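Local coordinates for protein phosphosugar isomerase (Escherichia coli O6:H1, PDB 5UQI) that probably interconverts arabinose 5-phosphate and ribulose 5-phosphate as a sugar-phosphate isomerase of the SIS family, and binds arabinose 5-phosphate, at residues Phe13-Asn16 / Glu17-Val21; Asp5-His8 / Leu9-Phe13; Leu107-Leu110 / Pro111-Lys115; Gly77-Val81 / His82-Gly86. One frame throughout, in Å; residues are numbered along the deposited sequence.

All four contacts are local, each between successive turns of one continuous stretch, so none closes a long loop and none nests in or crosses another. Contact 2 (5-13) comes first, near the start of helix 3-25, and contact 1 (13-21) takes over at the shared F13, carrying the same helix to its packing against helix 156-175. After the first strands of the parallel sheet, contact 4 (77-86) forms helix 77-84 and its end. Contact 3 (107-115) follows where helix 104-107 gives way to helix 110-116. Contacts 3 and 4 meet through L85 packing on S112 and L113, about 22 Å or more from the two N-terminal contacts at the nearest atoms.

Contact 1 (Phe13-Asn16 / Glu17-Val21); sequences FMHN and ELKAV
H15 and K19, one helical turn apart, meet through a CH-pi contact. K19 CG lies 4.1 Å from the centroid of the H15 ring, over one face but displaced toward the rim, and K19 CD comes 3.5 Å from H15 NE2. The imidazole is brought there by its first torsion (chi1 175°), which sets CG anti to the backbone N and swings the ring along the helix toward the next turn. K19 then bends at chi3 and chi4, and its ammonium stays apart from the ring, with K19 NZ 5.4 Å from H15 NE2. On the same side of the ring plane as K19, L18 makes a loose van der Waals approach, its methyl CD2 coming obliquely to within 4.1 Å of H15 ND1.

The backbone bonds are those of a regular alpha-helix. E17 N, L18 N, K19 N and A20 N donate in turn to F13 O, M14 O, H15 O and N16 O, with L18 N to M14 O and K19 N to H15 O both at 2.9 Å.

Polar side chains on the inner flank look away from this turn. N16 ND2 donates to the carbonyl oxygen of A147, and the extended E17 chain carries OE1 to a hydrogen bond with T159 OG1, while its CG rests 3.7 Å from F13 O.

The helix is thus two-sided: M14, H15, L18 and K19 lie on the exposed flank, whereas A20 is buried against C156 and V160 and V21 touches T159 and V160, seating helix 3-25 on helix 156-175.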
loop_
_atom_site.group_PDB
_atom_site.type_symbol
_atom_site.label_atom_id
_atom_site.label_comp_id
_atom_site.label_asym_id
_atom_site.label_seq_id
_atom_site.Cartn_x
_atom_site.Cartn_y
_atom_site.Cartn_z
ATOM N N PHE A 13 -3.438 -18.882 13.100
ATOM C CA PHE A 13 -3.770 -17.669 12.359
ATOM C C PHE A 13 -2.490 -16.989 11.890
ATOM O O PHE A 13 -2.442 -16.435 10.786
ATOM C CB PHE A 13 -4.613 -16.743 13.224
ATOM C CG PHE A 13 -6.010 -17.263 13.502
ATOM C CD1 PHE A 13 -6.910 -17.532 12.469
ATOM C CD2 PHE A 13 -6.429 -17.470 14.808
ATOM C CE1 PHE A 13 -8.212 -18.023 12.740
ATOM C CE2 PHE A 13 -7.746 -17.918 15.079
ATOM C CZ PHE A 13 -8.630 -18.222 14.057
ATOM N N MET A 14 -1.467 -16.963 12.753
ATOM C CA MET A 14 -0.162 -16.409 12.379
ATOM C C MET A 14 0.424 -17.112 11.184
ATOM O O MET A 14 0.948 -16.480 10.275
ATOM C CB MET A 14 0.847 -16.427 13.565
ATOM C CG MET A 14 0.370 -15.660 14.781
ATOM S SD MET A 14 1.742 -15.619 15.965
ATOM C CE MET A 14 3.018 -14.660 15.158
ATOM N N HIS A 15 0.285 -18.446 11.192
ATOM C CA HIS A 15 0.813 -19.211 10.093
ATOM C C HIS A 15 0.087 -18.916 8.765
ATOM O O HIS A 15 0.772 -18.856 7.722
ATOM C CB HIS A 15 0.697 -20.706 10.457
ATOM C CG HIS A 15 1.092 -21.624 9.346
ATOM N ND1 HIS A 15 2.402 -21.815 8.960
ATOM C CD2 HIS A 15 0.336 -22.400 8.535
ATOM C CE1 HIS A 15 2.432 -22.663 7.944
ATOM N NE2 HIS A 15 1.197 -23.045 7.679
ATOM N N ASN A 16 -1.243 -18.683 8.816
ATOM C CA ASN A 16 -1.984 -18.324 7.603
ATOM C C ASN A 16 -1.373 -17.030 7.032
ATOM O O ASN A 16 -1.208 -16.889 5.804
ATOM C CB ASN A 16 -3.477 -18.102 7.893
ATOM C CG ASN A 16 -4.211 -19.409 8.079
ATOM O OD1 ASN A 16 -3.627 -20.471 7.830
ATOM N ND2 ASN A 16 -5.473 -19.351 8.485
ATOM N N GLU A 17 -1.081 -16.074 7.908
ATOM C CA GLU A 17 -0.494 -14.792 7.406
ATOM C C GLU A 17 0.902 -14.971 6.840
ATOM O O GLU A 17 1.265 -14.427 5.783
ATOM C CB GLU A 17 -0.504 -13.662 8.490
ATOM C CG GLU A 17 -1.909 -13.315 8.907
ATOM C CD GLU A 17 -2.004 -11.946 9.531
ATOM O OE1 GLU A 17 -1.007 -11.188 9.487
ATOM O OE2 GLU A 17 -3.073 -11.677 10.098
ATOM N N LEU A 18 1.676 -15.830 7.502
ATOM C CA LEU A 18 3.000 -16.168 7.036
ATOM C C LEU A 18 2.908 -16.761 5.617
ATOM O O LEU A 18 3.693 -16.367 4.761
ATOM C CB LEU A 18 3.627 -17.174 8.016
ATOM C CG LEU A 18 5.080 -17.651 7.730
ATOM C CD1 LEU A 18 6.091 -16.613 8.179
ATOM C CD2 LEU A 18 5.376 -18.967 8.444
ATOM N N LYS A 19 1.961 -17.668 5.396
ATOM C CA LYS A 19 1.818 -18.293 4.062
ATOM C C LYS A 19 1.502 -17.262 2.984
ATOM O O LYS A 19 2.028 -17.331 1.873
ATOM C CB LYS A 19 0.757 -19.378 4.071
ATOM C CG LYS A 19 1.234 -20.646 4.772
ATOM C CD LYS A 19 0.124 -21.706 4.675
ATOM C CE LYS A 19 -0.000 -22.295 3.259
ATOM N NZ LYS A 19 -1.397 -22.710 2.915
ATOM N N ALA A 20 0.635 -16.325 3.333
ATOM C CA ALA A 20 0.238 -15.274 2.357
ATOM C C ALA A 20 1.456 -14.441 1.949
ATOM O O ALA A 20 1.605 -14.070 0.789
ATOM C CB ALA A 20 -0.869 -14.430 2.989
ATOM N N VAL A 21 2.313 -14.129 2.906
ATOM C CA VAL A 21 3.549 -13.379 2.606
ATOM C C VAL A 21 4.466 -14.208 1.689
ATOM O O VAL A 21 4.947 -13.715 0.670
ATOM C CB VAL A 21 4.261 -12.939 3.884
ATOM C CG1 VAL A 21 5.619 -12.294 3.593
ATOM C CG2 VAL A 21 3.338 -11.969 4.642
#

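Contact 2 (Asp5-His8 / Leu9-Phe13); sequences DLIH and LIKHF
I10 N donates to L6 O at 2.9 Å, a straight bond of 166° at the hydrogen that runs nearly along the C=O axis. The same carbonyl oxygen is lined by the I10 side chain, whose CG1 stands 3.5 Å from L6 O with CD1 close behind. That arm lies back over the preceding turn because chi1 of -67° places CG1 anti to the carbonyl carbon.

K11 packs on I7 O likewise. Its N bonds to I7 O at 3.0 Å, and K11 CG passes 3.3 Å from that oxygen. From there the chain runs fully extended beside I7 until K11 CE reaches I7 CG2 at 3.9 Å, a van der Waals touch of methylene on methyl between neighbouring turns. L9 N to D5 O and H12 N to H8 O complete the backbone series, both more bent at the hydrogen, the latter at 139°. L9 CB also approaches L6 O, at 3.3 Å.

Beyond this turn L6 and L9 touch M1, and D5 N donates a hydrogen bond to N2 OD1. The i to i+4 pattern of backbone bonds and side-chain packing is that of an ordinary alpha-helix, here the largely exposed N-terminal part of helix 3-25.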
loop_
_atom_site.group_PDB
_atom_site.type_symbol
_atom_site.label_atom_id
_atom_site.label_comp_id
_atom_site.label_asym_id
_atom_site.label_seq_id
_atom_site.Cartn_x
_atom_site.Cartn_y
_atom_site.Cartn_z
ATOM N N ASP A 5 -3.876 -25.720 23.428
ATOM C CA ASP A 5 -4.726 -25.576 22.262
ATOM C C ASP A 5 -4.938 -24.095 21.912
ATOM O O ASP A 5 -5.016 -23.783 20.704
ATOM C CB ASP A 5 -6.088 -26.255 22.447
ATOM C CG ASP A 5 -6.002 -27.770 22.416
ATOM O OD1 ASP A 5 -4.898 -28.283 22.200
ATOM O OD2 ASP A 5 -7.039 -28.435 22.637
ATOM N N LEU A 6 -5.058 -23.223 22.928
ATOM C CA LEU A 6 -5.191 -21.731 22.696
ATOM C C LEU A 6 -3.969 -21.236 21.924
ATOM O O LEU A 6 -4.087 -20.536 20.885
ATOM C CB LEU A 6 -5.299 -20.888 23.987
ATOM C CG LEU A 6 -6.621 -20.810 24.790
ATOM C CD1 LEU A 6 -6.435 -20.144 26.171
ATOM C CD2 LEU A 6 -7.781 -20.191 24.000
ATOM N N ILE A 7 -2.792 -21.614 22.416
ATOM C CA ILE A 7 -1.540 -21.302 21.733
ATOM C C ILE A 7 -1.467 -21.851 20.311
ATOM O O ILE A 7 -1.015 -21.118 19.373
ATOM C CB ILE A 7 -0.300 -21.627 22.614
ATOM C CG1 ILE A 7 -0.303 -20.727 23.861
ATOM C CG2 ILE A 7 0.989 -21.387 21.836
ATOM C CD1 ILE A 7 0.669 -21.179 24.944
ATOM N N HIS A 8 -1.960 -23.071 20.074
ATOM C CA HIS A 8 -1.954 -23.590 18.703
ATOM C C HIS A 8 -2.937 -22.811 17.796
ATOM O O HIS A 8 -2.681 -22.637 16.607
ATOM C CB HIS A 8 -2.297 -25.085 18.606
ATOM C CG HIS A 8 -1.180 -25.998 19.029
ATOM N ND1 HIS A 8 0.109 -25.892 18.540
ATOM C CD2 HIS A 8 -1.175 -27.064 19.871
ATOM C CE1 HIS A 8 0.864 -26.834 19.087
ATOM N NE2 HIS A 8 0.113 -27.545 19.909
ATOM N N LEU A 9 -4.031 -22.360 18.386
ATOM C CA LEU A 9 -5.077 -21.611 17.664
ATOM C C LEU A 9 -4.473 -20.278 17.216
ATOM O O LEU A 9 -4.543 -19.907 16.016
ATOM C CB LEU A 9 -6.299 -21.416 18.556
ATOM C CG LEU A 9 -7.447 -20.577 17.942
ATOM C CD1 LEU A 9 -7.942 -21.143 16.635
ATOM C CD2 LEU A 9 -8.584 -20.355 18.895
ATOM N N ILE A 10 -3.787 -19.611 18.134
ATOM C CA ILE A 10 -3.086 -18.339 17.760
ATOM C C ILE A 10 -2.024 -18.558 16.684
ATOM O O ILE A 10 -1.956 -17.814 15.682
ATOM C CB ILE A 10 -2.475 -17.716 19.013
ATOM C CG1 ILE A 10 -3.611 -17.256 19.919
ATOM C CG2 ILE A 10 -1.509 -16.581 18.683
ATOM C CD1 ILE A 10 -3.170 -17.119 21.367
ATOM N N LYS A 11 -1.211 -19.597 16.832
ATOM C CA LYS A 11 -0.193 -19.888 15.826
ATOM C C LYS A 11 -0.806 -20.267 14.475
ATOM O O LYS A 11 -0.177 -19.983 13.462
ATOM C CB LYS A 11 0.786 -20.991 16.310
ATOM C CG LYS A 11 1.655 -20.505 17.446
ATOM C CD LYS A 11 2.605 -21.629 17.906
ATOM C CE LYS A 11 3.533 -21.047 18.949
ATOM N NZ LYS A 11 4.669 -21.988 19.145
ATOM N N HIS A 12 -2.010 -20.864 14.463
ATOM C CA HIS A 12 -2.709 -21.227 13.213
ATOM C C HIS A 12 -2.946 -19.915 12.407
ATOM O O HIS A 12 -2.646 -19.832 11.216
ATOM C CB HIS A 12 -4.046 -21.963 13.511
ATOM C CG HIS A 12 -5.002 -22.004 12.347
ATOM N ND1 HIS A 12 -4.825 -22.850 11.267
ATOM C CD2 HIS A 12 -6.122 -21.281 12.076
ATOM C CE1 HIS A 12 -5.799 -22.658 10.393
ATOM N NE2 HIS A 12 -6.601 -21.714 10.858
ATOM N N PHE A 13 -3.438 -18.882 13.100
ATOM C CA PHE A 13 -3.770 -17.669 12.359
ATOM C C PHE A 13 -2.490 -16.989 11.890
ATOM O O PHE A 13 -2.442 -16.435 10.786
ATOM C CB PHE A 13 -4.613 -16.743 13.224
ATOM C CG PHE A 13 -6.010 -17.263 13.502
ATOM C CD1 PHE A 13 -6.910 -17.532 12.469
ATOM C CD2 PHE A 13 -6.429 -17.470 14.808
ATOM C CE1 PHE A 13 -8.212 -18.023 12.740
ATOM C CE2 PHE A 13 -7.746 -17.918 15.079
ATOM C CZ PHE A 13 -8.630 -18.222 14.057
#

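Contact 3 (Leu107-Leu110 / Pro111-Lys115); sequences LATL and PSLKK
T109 and L113 project in much the same direction from successive turns, and L113 CD1 comes 3.5 Å from T109 OG1. At chi1 69° the threonine hydroxyl sits in the crowded position between the backbone N and the carbonyl carbon, where it hydrogen-bonds to the carbonyl oxygen of I106. L113 CG, anti to its own carbonyl carbon (chi1 -79°), leans back over the turn before it and lies 3.4 Å from T109 O. That oxygen also accepts from L113 N at 3.1 Å, with the donor in the carbonyl plane.

K114 repeats the backward lean: its CG is 3.3 Å from L110 O, which accepts K114 N at 2.8 Å. The lysine then bends at chi2 and carries NZ to the carbonyl oxygen of S134. P111, lacking an N-H, packs its ring CD 3.6 Å from L110 CB. One water bridges the first turn, donating to A108 O and accepting from S112 N.

A type I turn over L107-L110 thus leads into helix 110-116. L107 and L110 rest on helix 130-134, T109 and L113 meet L96 of strand 93-97, and T109 also packs on A80 and V81 of helix 77-84, with L85 just beyond against S112 and L113.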
loop_
_atom_site.group_PDB
_atom_site.type_symbol
_atom_site.label_atom_id
_atom_site.label_comp_id
_atom_site.label_asym_id
_atom_site.label_seq_id
_atom_site.Cartn_x
_atom_site.Cartn_y
_atom_site.Cartn_z
ATOM N N LEU A 107 -12.970 4.276 -5.601
ATOM C CA LEU A 107 -13.262 4.609 -7.029
ATOM C C LEU A 107 -13.816 6.024 -7.173
ATOM O O LEU A 107 -13.652 6.619 -8.258
ATOM C CB LEU A 107 -14.283 3.665 -7.605
ATOM C CG LEU A 107 -13.879 2.220 -7.501
ATOM C CD1 LEU A 107 -14.967 1.275 -8.016
ATOM C CD2 LEU A 107 -12.608 1.852 -8.228
ATOM N N ALA A 108 -14.523 6.524 -6.141
ATOM C CA ALA A 108 -15.074 7.879 -6.169
ATOM C C ALA A 108 -14.041 8.971 -6.306
ATOM O O ALA A 108 -14.362 10.086 -6.738
ATOM C CB ALA A 108 -15.892 8.126 -4.907
ATOM N N THR A 109 -12.772 8.683 -5.960
ATOM C CA THR A 109 -11.759 9.661 -6.149
ATOM C C THR A 109 -11.272 9.831 -7.593
ATOM O O THR A 109 -10.533 10.768 -7.935
ATOM C CB THR A 109 -10.472 9.353 -5.334
ATOM O OG1 THR A 109 -9.801 8.215 -5.853
ATOM C CG2 THR A 109 -10.753 9.187 -3.822
ATOM N N LEU A 110 -11.597 8.822 -8.433
ATOM C CA LEU A 110 -10.891 8.722 -9.730
ATOM C C LEU A 110 -11.241 9.809 -10.800
ATOM O O LEU A 110 -10.340 10.336 -11.418
ATOM C CB LEU A 110 -11.060 7.320 -10.328
ATOM C CG LEU A 110 -10.384 6.236 -9.484
ATOM C CD1 LEU A 110 -10.800 4.916 -10.044
ATOM C CD2 LEU A 110 -8.876 6.377 -9.551
ATOM N N PRO A 111 -12.537 10.156 -10.948
ATOM C CA PRO A 111 -12.775 11.237 -11.937
ATOM C C PRO A 111 -12.015 12.531 -11.673
ATOM O O PRO A 111 -11.381 13.088 -12.597
ATOM C CB PRO A 111 -14.284 11.428 -11.865
ATOM C CG PRO A 111 -14.843 10.117 -11.405
ATOM C CD PRO A 111 -13.789 9.648 -10.385
ATOM N N SER A 112 -11.964 12.970 -10.373
ATOM C CA SER A 112 -11.199 14.126 -10.093
ATOM C C SER A 112 -9.713 13.895 -10.314
ATOM O O SER A 112 -9.036 14.743 -10.820
ATOM C CB SER A 112 -11.428 14.630 -8.633
ATOM O OG SER A 112 -12.797 15.054 -8.459
ATOM N N LEU A 113 -9.188 12.741 -9.862
ATOM C CA LEU A 113 -7.762 12.537 -10.029
ATOM C C LEU A 113 -7.336 12.459 -11.524
ATOM O O LEU A 113 -6.242 12.904 -11.856
ATOM C CB LEU A 113 -7.337 11.231 -9.327
ATOM C CG LEU A 113 -7.178 11.384 -7.809
ATOM C CD1 LEU A 113 -7.046 9.980 -7.159
ATOM C CD2 LEU A 113 -5.996 12.322 -7.509
ATOM N N LYS A 114 -8.249 11.953 -12.372
ATOM C CA LYS A 114 -7.994 11.990 -13.823
ATOM C C LYS A 114 -7.929 13.434 -14.377
ATOM O O LYS A 114 -6.979 13.769 -15.112
ATOM C CB LYS A 114 -9.096 11.179 -14.547
ATOM C CG LYS A 114 -8.972 9.696 -14.359
ATOM C CD LYS A 114 -7.695 9.212 -15.008
ATOM C CE LYS A 114 -7.655 7.717 -14.881
ATOM N NZ LYS A 114 -6.499 7.167 -15.616
ATOM N N LYS A 115 -8.852 14.298 -13.946
ATOM C CA LYS A 115 -8.783 15.726 -14.280
ATOM C C LYS A 115 -7.557 16.423 -13.771
ATOM O O LYS A 115 -7.005 17.289 -14.426
ATOM C CB LYS A 115 -10.042 16.502 -13.900
ATOM C CG LYS A 115 -11.342 15.966 -14.507
ATOM C CD LYS A 115 -12.456 16.951 -14.171
ATOM C CE LYS A 115 -13.828 16.295 -14.169
ATOM N NZ LYS A 115 -14.276 16.022 -15.562
HETATM O O HOH W 1 -13.852 12.226 -8.295
#

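Contact 4 (Gly77-Val81 / His82-Gly86); sequences GTEAV and HGDLG
E79 O is held by two backbone donors that arrive from opposite faces of its carbonyl plane. D84 N reaches it at 3.0 Å from five residues on, and H82 N, also at 3.0 Å, stands well above the plane, 68° out of it and away from a lone pair. L85 N bonds to A80 O at 3.0 Å in the carbonyl plane and on a lone pair, while G83 N adds a weak bond to that oxygen.

This is a Schellman motif, closing helix 77-84 through a wider pi-type turn. G83 is its C-prime residue with phi 125°, an angle at which a CB would be jammed against the preceding carbonyl oxygen. Just past it, L85 packs its CG 3.9 Å from A80 CB and its CD1 near A80 O; A80 itself touches V75 of strand 72-76.

On the exposed flank the H82 ring lies alongside T78. Its CD2 approaches T78 O edge-on at 3.0 Å and T78 CG2 at 3.7 Å, while V81 CG2, from a side chain that crosses that of H82 at a slant, is also 3.7 Å from H82 CD2.

The carboxylates of E79 and D84 are close like charges, E79 OE1 lying 4.5 Å from D84 OD2. A water bridges the pair, donating to E79 OE1 and to D84 OD1, which probably eases their repulsion.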
loop_
_atom_site.group_PDB
_atom_site.type_symbol
_atom_site.label_atom_id
_atom_site.label_comp_id
_atom_site.label_asym_id
_atom_site.label_seq_id
_atom_site.Cartn_x
_atom_site.Cartn_y
_atom_site.Cartn_z
ATOM N N GLY A 77 -9.569 8.099 1.749
ATOM C CA GLY A 77 -10.346 8.162 0.477
ATOM C C GLY A 77 -11.657 8.942 0.604
ATOM O O GLY A 77 -12.073 9.667 -0.314
ATOM N N THR A 78 -12.347 8.871 1.755
ATOM C CA THR A 78 -13.557 9.697 1.931
ATOM C C THR A 78 -13.216 11.126 2.163
ATOM O O THR A 78 -13.832 12.020 1.598
ATOM C CB THR A 78 -14.364 9.190 3.167
ATOM O OG1 THR A 78 -14.889 7.917 2.751
ATOM C CG2 THR A 78 -15.538 10.107 3.504
ATOM N N GLU A 79 -12.219 11.396 2.974
ATOM C CA GLU A 79 -11.851 12.798 3.122
ATOM C C GLU A 79 -11.402 13.439 1.784
ATOM O O GLU A 79 -11.669 14.630 1.563
ATOM C CB GLU A 79 -10.713 12.956 4.166
ATOM C CG GLU A 79 -11.167 12.403 5.568
ATOM C CD GLU A 79 -12.407 13.135 6.072
ATOM O OE1 GLU A 79 -12.412 14.422 5.938
ATOM O OE2 GLU A 79 -13.439 12.500 6.449
ATOM N N ALA A 80 -10.751 12.647 0.902
ATOM C CA ALA A 80 -10.355 13.150 -0.393
ATOM C C ALA A 80 -11.537 13.769 -1.136
ATOM O O ALA A 80 -11.396 14.830 -1.703
ATOM C CB ALA A 80 -9.766 11.975 -1.185
ATOM N N VAL A 81 -12.687 13.087 -1.113
ATOM C CA VAL A 81 -13.817 13.592 -1.965
ATOM C C VAL A 81 -14.612 14.670 -1.217
ATOM O O VAL A 81 -15.602 15.208 -1.720
ATOM C CB VAL A 81 -14.707 12.438 -2.461
ATOM C CG1 VAL A 81 -13.888 11.509 -3.350
ATOM C CG2 VAL A 81 -15.502 11.732 -1.338
ATOM N N HIS A 82 -14.228 14.951 0.036
ATOM C CA HIS A 82 -14.756 16.068 0.818
ATOM C C HIS A 82 -13.742 17.198 0.944
ATOM O O HIS A 82 -13.817 17.966 1.893
ATOM C CB HIS A 82 -15.274 15.575 2.179
ATOM C CG HIS A 82 -16.431 14.647 2.037
ATOM N ND1 HIS A 82 -17.736 15.094 2.013
ATOM C CD2 HIS A 82 -16.492 13.307 1.886
ATOM C CE1 HIS A 82 -18.549 14.067 1.831
ATOM N NE2 HIS A 82 -17.823 12.977 1.706
ATOM N N GLY A 83 -12.828 17.316 -0.009
ATOM C CA GLY A 83 -11.954 18.484 -0.091
ATOM C C GLY A 83 -10.487 18.123 -0.098
ATOM O O GLY A 83 -9.696 18.906 -0.546
ATOM N N ASP A 84 -10.142 16.975 0.511
ATOM C CA ASP A 84 -8.698 16.701 0.711
ATOM C C ASP A 84 -7.986 16.364 -0.572
ATOM O O ASP A 84 -6.743 16.299 -0.583
ATOM C CB ASP A 84 -8.429 15.580 1.775
ATOM C CG ASP A 84 -8.726 16.010 3.214
ATOM O OD1 ASP A 84 -9.329 17.063 3.474
ATOM O OD2 ASP A 84 -8.342 15.222 4.148
ATOM N N LEU A 85 -8.719 16.143 -1.687
ATOM C CA LEU A 85 -8.022 16.095 -2.961
ATOM C C LEU A 85 -7.212 17.370 -3.239
ATOM O O LEU A 85 -6.203 17.287 -3.960
ATOM C CB LEU A 85 -9.099 15.930 -4.064
ATOM C CG LEU A 85 -9.496 14.459 -4.238
ATOM C CD1 LEU A 85 -10.840 14.489 -4.994
ATOM C CD2 LEU A 85 -8.459 13.659 -5.042
ATOM N N GLY A 86 -7.551 18.492 -2.576
ATOM C CA GLY A 86 -6.801 19.704 -2.671
ATOM C C GLY A 86 -5.410 19.620 -2.063
ATOM O O GLY A 86 -4.557 20.514 -2.269
HETATM O O HOH W 2 -11.421 16.833 5.502
#